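Local coordinates for protein regulator of chromosome condensation (Saccharomyces cerevisiae, PDB 3OF7) that promotes the exchange of GDP for GTP on the small GTPases Gsp1 and Gsp2, controls RNA metabolism and transport, and binds chromatin, at residues V169-T174 with W196-F201; M159-F164 with V207-G212; Q152-D157 with D214-L219; G180-Y185 with W228-Q233. One frame throughout, in Å; residues are numbered along the deposited sequence.

Contact 1 (V169-T174 with W196-F201)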
# COMPACT_ATOMS: atom_id res chain seq x y z
N VAL A 169 5.68 -18.45 -0.87
CA VAL A 169 5.64 -17.15 -1.51
C VAL A 169 5.94 -17.29 -3.00
O VAL A 169 6.96 -17.85 -3.39
CB VAL A 169 6.67 -16.18 -0.85
CG1 VAL A 169 6.78 -14.87 -1.63
CG2 VAL A 169 6.29 -15.89 0.59
N TYR A 170 5.02 -16.81 -3.84
CA TYR A 170 5.27 -16.71 -5.28
C TYR A 170 5.51 -15.25 -5.64
O TYR A 170 4.82 -14.36 -5.14
CB TYR A 170 4.12 -17.31 -6.10
CG TYR A 170 4.27 -18.81 -6.28
CD1 TYR A 170 4.18 -19.67 -5.18
CD2 TYR A 170 4.52 -19.37 -7.54
CE1 TYR A 170 4.34 -21.04 -5.32
CE2 TYR A 170 4.67 -20.74 -7.69
CZ TYR A 170 4.58 -21.57 -6.58
OH TYR A 170 4.73 -22.93 -6.73
N ALA A 171 6.50 -15.01 -6.49
CA ALA A 171 6.90 -13.66 -6.85
C ALA A 171 7.18 -13.57 -8.34
O ALA A 171 7.50 -14.58 -8.98
CB ALA A 171 8.10 -13.22 -6.04
N TRP A 172 7.01 -12.36 -8.89
CA TRP A 172 7.30 -12.09 -10.30
C TRP A 172 7.52 -10.59 -10.55
O TRP A 172 7.25 -9.75 -9.68
CB TRP A 172 6.22 -12.67 -11.24
CG TRP A 172 4.78 -12.19 -11.03
CD1 TRP A 172 4.10 -11.29 -11.80
CD2 TRP A 172 3.86 -12.62 -10.02
NE1 TRP A 172 2.82 -11.12 -11.33
CE2 TRP A 172 2.64 -11.92 -10.23
CE3 TRP A 172 3.93 -13.52 -8.94
CZ2 TRP A 172 1.52 -12.10 -9.42
CZ3 TRP A 172 2.81 -13.69 -8.12
CH2 TRP A 172 1.62 -12.98 -8.36
N GLY A 173 8.05 -10.26 -11.73
CA GLY A 173 8.39 -8.88 -12.09
C GLY A 173 9.87 -8.65 -11.88
O GLY A 173 10.69 -9.51 -12.22
N THR A 174 10.23 -7.49 -11.32
CA THR A 174 11.63 -7.14 -11.08
C THR A 174 11.73 -6.02 -10.05
O THR A 174 10.71 -5.44 -9.66
CB THR A 174 12.37 -6.73 -12.39
OG1 THR A 174 13.79 -6.78 -12.18
CG2 THR A 174 11.98 -5.30 -12.83
N TRP A 196 6.68 -17.31 -9.69
CA TRP A 196 7.87 -18.13 -9.44
C TRP A 196 8.01 -18.34 -7.95
O TRP A 196 7.92 -17.39 -7.17
CB TRP A 196 9.10 -17.41 -10.00
CG TRP A 196 10.45 -18.06 -9.77
CD1 TRP A 196 11.02 -19.07 -10.50
CD2 TRP A 196 11.42 -17.69 -8.78
NE1 TRP A 196 12.27 -19.37 -10.01
CE2 TRP A 196 12.54 -18.53 -8.96
CE3 TRP A 196 11.44 -16.73 -7.76
CZ2 TRP A 196 13.68 -18.45 -8.15
CZ3 TRP A 196 12.58 -16.65 -6.95
CH2 TRP A 196 13.68 -17.50 -7.16
N LYS A 197 8.22 -19.60 -7.54
CA LYS A 197 8.35 -19.93 -6.13
C LYS A 197 9.67 -19.41 -5.58
O LYS A 197 10.74 -19.71 -6.12
CB LYS A 197 8.27 -21.45 -5.92
CG LYS A 197 8.17 -21.86 -4.46
CD LYS A 197 8.18 -23.37 -4.28
CE LYS A 197 8.23 -23.73 -2.80
NZ LYS A 197 8.51 -25.19 -2.57
N VAL A 198 9.58 -18.59 -4.54
CA VAL A 198 10.77 -18.04 -3.90
C VAL A 198 11.33 -19.12 -2.99
O VAL A 198 10.60 -19.66 -2.16
CB VAL A 198 10.44 -16.75 -3.11
CG1 VAL A 198 11.69 -16.17 -2.45
CG2 VAL A 198 9.79 -15.71 -4.02
N PRO A 199 12.62 -19.49 -3.17
CA PRO A 199 13.24 -20.49 -2.29
C PRO A 199 13.09 -20.13 -0.83
O PRO A 199 13.29 -18.98 -0.43
CB PRO A 199 14.72 -20.47 -2.72
CG PRO A 199 14.67 -20.10 -4.16
CD PRO A 199 13.53 -19.10 -4.27
N THR A 200 12.72 -21.13 -0.02
CA THR A 200 12.48 -20.95 1.40
C THR A 200 13.61 -20.19 2.07
O THR A 200 14.79 -20.48 1.85
CB THR A 200 12.27 -22.33 2.08
OG1 THR A 200 11.28 -23.06 1.34
CG2 THR A 200 11.82 -22.19 3.52
N PHE A 201 13.26 -19.19 2.88
CA PHE A 201 14.27 -18.36 3.52
C PHE A 201 14.04 -18.24 5.01
O PHE A 201 14.65 -17.42 5.68
CB PHE A 201 14.37 -16.98 2.84
CG PHE A 201 13.04 -16.28 2.66
CD1 PHE A 201 12.52 -15.46 3.66
CD2 PHE A 201 12.31 -16.44 1.48
CE1 PHE A 201 11.29 -14.81 3.49
CE2 PHE A 201 11.08 -15.79 1.30
CZ PHE A 201 10.58 -14.99 2.31
O HOH W 1 8.11 -19.94 -0.96

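Contact 2 (M159-F164 with V207-G212)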
# COMPACT_ATOMS: atom_id res chain seq x y z
N MET A 159 7.25 -5.24 -9.10
CA MET A 159 7.17 -6.65 -8.69
C MET A 159 5.85 -7.01 -8.02
O MET A 159 5.12 -6.14 -7.54
CB MET A 159 8.41 -7.17 -7.91
CG MET A 159 8.52 -6.90 -6.42
SD MET A 159 7.64 -7.88 -5.15
CE MET A 159 8.36 -9.53 -5.21
N SER A 160 5.56 -8.30 -8.01
CA SER A 160 4.30 -8.81 -7.51
C SER A 160 4.59 -10.00 -6.62
O SER A 160 5.57 -10.73 -6.85
CB SER A 160 3.42 -9.23 -8.68
OG SER A 160 3.02 -8.10 -9.43
N CYS A 161 3.74 -10.20 -5.62
CA CYS A 161 3.94 -11.26 -4.65
C CYS A 161 2.61 -11.82 -4.17
O CYS A 161 1.67 -11.06 -3.95
CB CYS A 161 4.77 -10.76 -3.47
SG CYS A 161 5.31 -12.07 -2.34
N ALA A 162 2.54 -13.14 -4.03
CA ALA A 162 1.38 -13.79 -3.45
C ALA A 162 1.83 -14.69 -2.32
O ALA A 162 2.72 -15.55 -2.50
CB ALA A 162 0.62 -14.61 -4.51
N LEU A 163 1.22 -14.49 -1.16
CA LEU A 163 1.48 -15.31 0.02
C LEU A 163 0.39 -16.37 0.17
O LEU A 163 -0.80 -16.04 0.19
CB LEU A 163 1.52 -14.43 1.27
CG LEU A 163 1.63 -15.14 2.62
CD1 LEU A 163 2.94 -15.94 2.73
CD2 LEU A 163 1.49 -14.15 3.77
N PHE A 164 0.80 -17.63 0.27
CA PHE A 164 -0.15 -18.74 0.32
C PHE A 164 -0.39 -19.24 1.74
O PHE A 164 0.43 -19.00 2.63
CB PHE A 164 0.28 -19.89 -0.60
CG PHE A 164 0.02 -19.63 -2.05
CD1 PHE A 164 0.93 -18.90 -2.82
CD2 PHE A 164 -1.12 -20.12 -2.66
CE1 PHE A 164 0.70 -18.66 -4.17
CE2 PHE A 164 -1.37 -19.88 -4.02
CZ PHE A 164 -0.46 -19.16 -4.77
N VAL A 207 3.91 -14.94 7.23
CA VAL A 207 2.56 -14.59 7.68
C VAL A 207 2.05 -13.25 7.12
O VAL A 207 0.83 -13.01 7.07
CB VAL A 207 2.45 -14.59 9.23
CG1 VAL A 207 2.81 -15.97 9.79
CG2 VAL A 207 3.31 -13.48 9.86
N GLN A 208 2.96 -12.37 6.70
CA GLN A 208 2.59 -11.04 6.23
C GLN A 208 3.60 -10.45 5.25
O GLN A 208 4.81 -10.67 5.38
CB GLN A 208 2.39 -10.08 7.40
CG GLN A 208 1.61 -8.82 7.02
CD GLN A 208 1.73 -7.70 8.03
OE1 GLN A 208 2.51 -7.77 8.99
NE2 GLN A 208 0.96 -6.64 7.81
N LEU A 209 3.08 -9.67 4.30
CA LEU A 209 3.91 -8.96 3.32
C LEU A 209 3.79 -7.46 3.52
O LEU A 209 2.77 -6.97 4.01
CB LEU A 209 3.47 -9.32 1.90
CG LEU A 209 3.19 -10.78 1.55
CD1 LEU A 209 2.62 -10.91 0.14
CD2 LEU A 209 4.46 -11.63 1.66
N ALA A 210 4.84 -6.72 3.15
CA ALA A 210 4.76 -5.25 3.08
C ALA A 210 5.57 -4.73 1.89
O ALA A 210 6.80 -4.68 1.96
CB ALA A 210 5.23 -4.60 4.39
N PRO A 211 4.88 -4.35 0.79
CA PRO A 211 5.57 -3.87 -0.41
C PRO A 211 5.99 -2.41 -0.34
O PRO A 211 5.26 -1.56 0.19
CB PRO A 211 4.52 -4.04 -1.51
CG PRO A 211 3.20 -3.94 -0.81
CD PRO A 211 3.42 -4.51 0.57
N GLY A 212 7.18 -2.11 -0.85
CA GLY A 212 7.59 -0.72 -1.02
C GLY A 212 7.55 -0.35 -2.49
O GLY A 212 6.72 -0.85 -3.24

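Contact 3 (Q152-D157 with D214-L219)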
# COMPACT_ATOMS: atom_id res chain seq x y z
N GLN A 152 -2.66 -13.25 1.02
CA GLN A 152 -2.29 -11.85 0.82
C GLN A 152 -1.59 -11.63 -0.51
O GLN A 152 -0.75 -12.43 -0.91
CB GLN A 152 -1.42 -11.31 1.96
CG GLN A 152 -1.28 -9.78 1.94
CD GLN A 152 -0.23 -9.22 2.89
OE1 GLN A 152 0.27 -9.91 3.77
NE2 GLN A 152 0.10 -7.94 2.70
N LEU A 153 -1.93 -10.53 -1.18
CA LEU A 153 -1.22 -10.08 -2.38
C LEU A 153 -0.39 -8.84 -2.03
O LEU A 153 -0.70 -8.13 -1.09
CB LEU A 153 -2.21 -9.79 -3.52
CG LEU A 153 -2.95 -11.00 -4.12
CD1 LEU A 153 -4.04 -10.53 -5.08
CD2 LEU A 153 -1.98 -11.91 -4.85
N ALA A 154 0.69 -8.61 -2.78
CA ALA A 154 1.49 -7.41 -2.60
C ALA A 154 2.08 -6.98 -3.93
O ALA A 154 2.51 -7.81 -4.74
CB ALA A 154 2.58 -7.61 -1.58
N ALA A 155 2.09 -5.68 -4.16
CA ALA A 155 2.59 -5.15 -5.42
C ALA A 155 3.45 -3.94 -5.11
O ALA A 155 3.02 -3.03 -4.37
CB ALA A 155 1.42 -4.77 -6.35
N THR A 156 4.67 -3.95 -5.65
CA THR A 156 5.55 -2.79 -5.62
C THR A 156 5.36 -2.03 -6.93
O THR A 156 4.36 -2.21 -7.61
CB THR A 156 7.04 -3.21 -5.46
OG1 THR A 156 7.47 -3.89 -6.64
CG2 THR A 156 7.23 -4.12 -4.24
N ASP A 157 6.31 -1.17 -7.29
CA ASP A 157 6.25 -0.50 -8.59
C ASP A 157 6.33 -1.52 -9.73
O ASP A 157 5.56 -1.44 -10.69
CB ASP A 157 7.37 0.53 -8.74
CG ASP A 157 6.99 1.90 -8.19
OD1 ASP A 157 6.10 2.01 -7.31
OD2 ASP A 157 7.62 2.88 -8.63
N ASP A 214 10.59 -0.45 -4.59
CA ASP A 214 11.43 -1.46 -5.24
C ASP A 214 12.10 -2.39 -4.23
O ASP A 214 13.25 -2.82 -4.40
CB ASP A 214 12.46 -0.80 -6.18
CG ASP A 214 11.86 -0.41 -7.53
OD1 ASP A 214 11.35 -1.29 -8.24
OD2 ASP A 214 11.92 0.80 -7.87
N HIS A 215 11.34 -2.70 -3.18
CA HIS A 215 11.71 -3.70 -2.20
C HIS A 215 10.42 -4.24 -1.61
O HIS A 215 9.36 -3.61 -1.72
CB HIS A 215 12.55 -3.07 -1.07
CG HIS A 215 11.77 -2.16 -0.19
ND1 HIS A 215 11.18 -2.57 0.99
CD2 HIS A 215 11.43 -0.86 -0.35
CE1 HIS A 215 10.54 -1.56 1.53
NE2 HIS A 215 10.67 -0.51 0.74
N ILE A 216 10.52 -5.38 -0.95
CA ILE A 216 9.40 -5.95 -0.24
C ILE A 216 9.90 -6.53 1.08
O ILE A 216 11.03 -7.06 1.16
CB ILE A 216 8.63 -6.99 -1.13
CG1 ILE A 216 7.42 -7.59 -0.39
CG2 ILE A 216 9.60 -8.07 -1.67
CD1 ILE A 216 6.50 -8.43 -1.29
N LEU A 217 9.09 -6.38 2.13
CA LEU A 217 9.37 -6.96 3.44
C LEU A 217 8.48 -8.17 3.67
O LEU A 217 7.37 -8.23 3.15
CB LEU A 217 9.11 -5.93 4.54
CG LEU A 217 9.81 -4.56 4.49
CD1 LEU A 217 9.40 -3.77 5.68
CD2 LEU A 217 11.33 -4.74 4.47
N PHE A 218 8.99 -9.14 4.43
CA PHE A 218 8.24 -10.34 4.83
C PHE A 218 8.35 -10.49 6.34
O PHE A 218 9.38 -10.15 6.93
CB PHE A 218 8.80 -11.63 4.19
CG PHE A 218 8.90 -11.61 2.68
CD1 PHE A 218 7.87 -12.11 1.89
CD2 PHE A 218 10.04 -11.12 2.05
CE1 PHE A 218 7.96 -12.12 0.49
CE2 PHE A 218 10.14 -11.11 0.65
CZ PHE A 218 9.10 -11.61 -0.13
N LEU A 219 7.28 -11.00 6.96
CA LEU A 219 7.27 -11.30 8.39
C LEU A 219 6.95 -12.78 8.57
O LEU A 219 6.07 -13.32 7.88
CB LEU A 219 6.21 -10.46 9.11
CG LEU A 219 6.04 -10.61 10.63
CD1 LEU A 219 7.32 -10.24 11.40
CD2 LEU A 219 4.87 -9.73 11.10
O HOH W 2 9.73 -3.56 -7.86

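Contact 4 (G180-Y185 with W228-Q233)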
# COMPACT_ATOMS: atom_id res chain seq x y z
N GLY A 180 18.10 2.21 -13.24
CA GLY A 180 17.52 1.26 -14.18
C GLY A 180 17.01 0.02 -13.47
O GLY A 180 16.56 0.09 -12.33
N ILE A 181 17.09 -1.11 -14.16
CA ILE A 181 16.69 -2.40 -13.58
C ILE A 181 17.84 -2.95 -12.73
O ILE A 181 18.98 -3.05 -13.21
CB ILE A 181 16.25 -3.40 -14.68
CG1 ILE A 181 14.98 -2.88 -15.38
CG2 ILE A 181 16.01 -4.82 -14.10
CD1 ILE A 181 14.70 -3.47 -16.75
N LEU A 182 17.55 -3.25 -11.46
CA LEU A 182 18.51 -3.95 -10.61
C LEU A 182 18.46 -5.44 -10.98
O LEU A 182 19.46 -6.01 -11.43
CB LEU A 182 18.23 -3.74 -9.12
CG LEU A 182 19.15 -4.43 -8.09
CD1 LEU A 182 20.63 -4.18 -8.41
CD2 LEU A 182 18.84 -3.99 -6.66
N GLY A 183 17.27 -6.03 -10.83
CA GLY A 183 17.08 -7.46 -11.13
C GLY A 183 16.00 -8.04 -10.24
O GLY A 183 15.35 -7.32 -9.47
N PHE A 184 15.81 -9.35 -10.34
CA PHE A 184 14.75 -10.01 -9.59
C PHE A 184 15.31 -10.91 -8.49
O PHE A 184 15.03 -10.71 -7.31
CB PHE A 184 13.83 -10.77 -10.55
CG PHE A 184 12.75 -11.58 -9.86
CD1 PHE A 184 11.62 -10.95 -9.33
CD2 PHE A 184 12.85 -12.97 -9.78
CE1 PHE A 184 10.61 -11.71 -8.70
CE2 PHE A 184 11.86 -13.73 -9.15
CZ PHE A 184 10.73 -13.10 -8.61
N TYR A 185 16.11 -11.91 -8.88
CA TYR A 185 16.66 -12.83 -7.89
C TYR A 185 18.17 -13.05 -8.09
O TYR A 185 18.58 -13.56 -9.13
CB TYR A 185 15.91 -14.17 -7.92
CG TYR A 185 16.14 -15.02 -6.69
CD1 TYR A 185 17.10 -16.04 -6.70
CD2 TYR A 185 15.39 -14.82 -5.53
CE1 TYR A 185 17.31 -16.83 -5.58
CE2 TYR A 185 15.60 -15.63 -4.40
CZ TYR A 185 16.57 -16.63 -4.44
OH TYR A 185 16.79 -17.43 -3.34
N TRP A 228 13.92 -7.72 0.74
CA TRP A 228 14.35 -8.15 -0.59
C TRP A 228 14.13 -7.02 -1.60
O TRP A 228 13.04 -6.44 -1.67
CB TRP A 228 13.54 -9.40 -0.99
CG TRP A 228 13.80 -10.03 -2.35
CD1 TRP A 228 14.98 -10.03 -3.07
CD2 TRP A 228 12.87 -10.81 -3.10
NE1 TRP A 228 14.81 -10.74 -4.24
CE2 TRP A 228 13.53 -11.23 -4.28
CE3 TRP A 228 11.53 -11.18 -2.90
CZ2 TRP A 228 12.89 -12.01 -5.26
CZ3 TRP A 228 10.90 -11.96 -3.87
CH2 TRP A 228 11.58 -12.36 -5.04
N GLY A 229 15.17 -6.72 -2.38
CA GLY A 229 15.06 -5.76 -3.48
C GLY A 229 16.15 -4.71 -3.46
O GLY A 229 17.26 -4.95 -2.97
N ASN A 230 15.83 -3.53 -3.99
CA ASN A 230 16.78 -2.41 -3.96
C ASN A 230 17.07 -1.96 -2.53
O ASN A 230 16.20 -2.05 -1.66
CB ASN A 230 16.26 -1.24 -4.80
CG ASN A 230 17.34 -0.18 -5.05
OD1 ASN A 230 18.50 -0.51 -5.26
ND2 ASN A 230 16.94 1.09 -5.03
N GLY A 231 18.30 -1.51 -2.28
CA GLY A 231 18.72 -1.14 -0.94
C GLY A 231 19.43 0.19 -0.82
O GLY A 231 20.05 0.47 0.20
N GLN A 232 19.32 1.02 -1.86
CA GLN A 232 20.07 2.29 -1.92
C GLN A 232 19.67 3.30 -0.85
O GLN A 232 20.42 4.24 -0.57
CB GLN A 232 19.93 2.92 -3.31
CG GLN A 232 20.50 2.07 -4.43
CD GLN A 232 20.21 2.65 -5.81
OE1 GLN A 232 19.05 2.85 -6.19
NE2 GLN A 232 21.27 2.90 -6.57
N GLN A 233 18.48 3.13 -0.27
CA GLN A 233 17.98 4.02 0.77
C GLN A 233 17.98 3.35 2.16
O GLN A 233 17.28 3.81 3.07
CB GLN A 233 16.56 4.51 0.43
CG GLN A 233 16.47 5.46 -0.77
CD GLN A 233 16.57 4.75 -2.12
OE1 GLN A 233 16.06 3.63 -2.29
NE2 GLN A 233 17.21 5.39 -3.07

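Contact 1 (V169-T174 with W196-F201)
Tyr170 lays one face of its ring over Lys197 on the neighbouring strand. Lys197 CB sits over that face, 4.1 Å from the centroid of the Tyr170 ring, in a CH-pi contact, and Lys197 CA stands above the ring centre. With chi1 at -85°, Tyr170 CG lies beside its own backbone N, and from there the ring reaches across the neighbouring strand's backbone at Trp196 and Lys197. Pro142 and Pro143 also pack on this ring. An alanine here would take away that aromatic face, which would probably strip the cover from the Lys197 backbone N and let the lysine's carbon chain move more freely. The strands are antiparallel, 195-197 pairing with 169-177 on the outer side of a propeller blade, both segments in the third RCC1 repeat. Tyr170 and Lys197 form a non-hydrogen-bonded pair, and Ala171 and Trp196 the hydrogen-bonded pair next to it. Ala171 N donates to Trp196 O over 2.9 Å, while the return bond from Trp196 N to Ala171 O is weak. Trp196 places CB 3.4 Å from Ala171 O, and its indole goes on to meet Phe184 and Tyr185. Val169 grips the other end: its O takes the N-H of Val198 at 3.0 Å, almost straight at 177°. The two valine side chains lie side by side, Val169 CG1 3.9 Å from Val198 CG2, and water 1 links Val169 N to Val198 O.

Contact 2 (M159-F164 with V207-G212)
Leu163 and Leu209 face each other where strand 159-164 passes strand 207-211 nearly antiparallel, at 169° between their directions and 8.1 Å between axes at closest approach. That is too far for a shared sheet, and side chains fill the gap. Leu209 supplies the centre of it: CD1 touches two residues at once, 3.8 Å from Cys161 SG and 3.9 Å from Leu163 CB, while CD2 lies slightly farther from the same two atoms. Its chi1 of -45° keeps CG beside the backbone N, which aims the fork between these two neighbours. The strands belong to adjacent blades of the RCC1 beta-propeller, so this is the apolar filling between one blade and the next, with Phe218 and Ala154 also packing on Leu209. With an alanine here the fork would be gone, and a gap would probably open between the two strands, depriving Cys161 SG and Leu163 CB of the methyl groups that bridge them. Leu163 reaches farther along with CD2, which rests 3.5 Å from the carbonyl C of Val207. Val207 and Gln208 form a classic beta bulge opposite Leu219. The Gln208 side chain leaves on the far side, where Tyr23 OH and Ile262 N hold its amide.

Contact 3 (Q152-D157 with D214-L219)
Thr156 presses its methyl CG2 against the backbone of His215, 3.3 Å from His215 O. The chain on either side runs nearly antiparallel, 167° between the touching parts. Two residues earlier, on strand 150-155, Ala154 CB meets the end of Ile216, CD1, at 4.0 Å. Ile216 is extended to get there, with CG1 anti to the backbone N (chi1 -179°). Cys161 and Met159 pack on the same isoleucine, so this end of the contact is apolar. The other end is polar. With chi1 at 68°, Thr156 OG1 lies between its backbone N and carbonyl carbon, and the hydroxyl donates to water 2 at 2.6 Å. The water then donates to Asp214 OD1 at 2.8 Å, joining two side chains that do not touch directly. Thr156 OG1 also accepts from the N-H groups of Asn158 and Met159, so it ties down the turn between strands 150-155 and 159-164, while Asp214 OD1 accepts a second hydrogen bond, from Arg176 N. Asp157 brings CB to 4.4 Å from Asp214 OD1, and its OD2 is salt-bridged to Lys213. Here the first strand of one propeller blade meets the second strand of the next, near the middle of the protein. With two N-H groups coming in and its proton spent on the water, the Thr156 hydroxyl is probably fixed in its rotation, and the water bridges it to the carboxylate of Asp214 on the next blade.

Contact 4 (G180-Y185 with W228-Q233)
Trp228 reaches across to Phe184 and Tyr185 with the far side of its indole. From CB the side chain sets out with CG anti to the backbone N (chi1 179°), which carries the ring system over to the other segment. Along the five-membered ring, NE1 comes first, giving a weak, bent bond of 3.1 Å to Phe184 O; it has a second weak acceptor in Leu249 O. CE2 comes next, 3.4 Å from the same Phe184 O. CZ2 lies 3.2 Å from Phe184 O and 3.8 Å from Tyr185 CD2, touching the tyrosine at its ring edge, near the plane. At the tip, CH2 ends 3.7 Å from Phe184 CZ. The indole edge thus points into the face of Phe184, a T-shaped pair with the planes at 62° and 5.2 Å between the centroid of the Phe184 ring and that of the six-membered ring of Trp228. Farther along, Leu182 CD2 rests 3.7 Å from Asn230 CA, and Asn230 ND2 donates to Gln232 OE1. Phe175 and Trp196 extend the set of rings, and together they form an aromatic seam between adjacent blades of the RCC1 propeller, joining its third and fourth repeats.

How the contacts relate
Going from the N terminus, the chain lays down 152-157, 159-164, 169-174 and 180-185, all parts of one blade or its loop, before any contact is closed. Segment 196-201 comes back first to shut contact 1, inside that same blade. The chain then enters the next blade, where 207-212 closes contact 2 and 214-219 closes contact 3. Contact 1 is therefore nested in contact 2, and contact 2 in contact 3. Contact 4, opened at 180-185 and closed last by 228-233, crosses all three. Contacts 2, 3 and 4 tie the two blades together, inner strands in contacts 2 and 3, outer parts in contact 4.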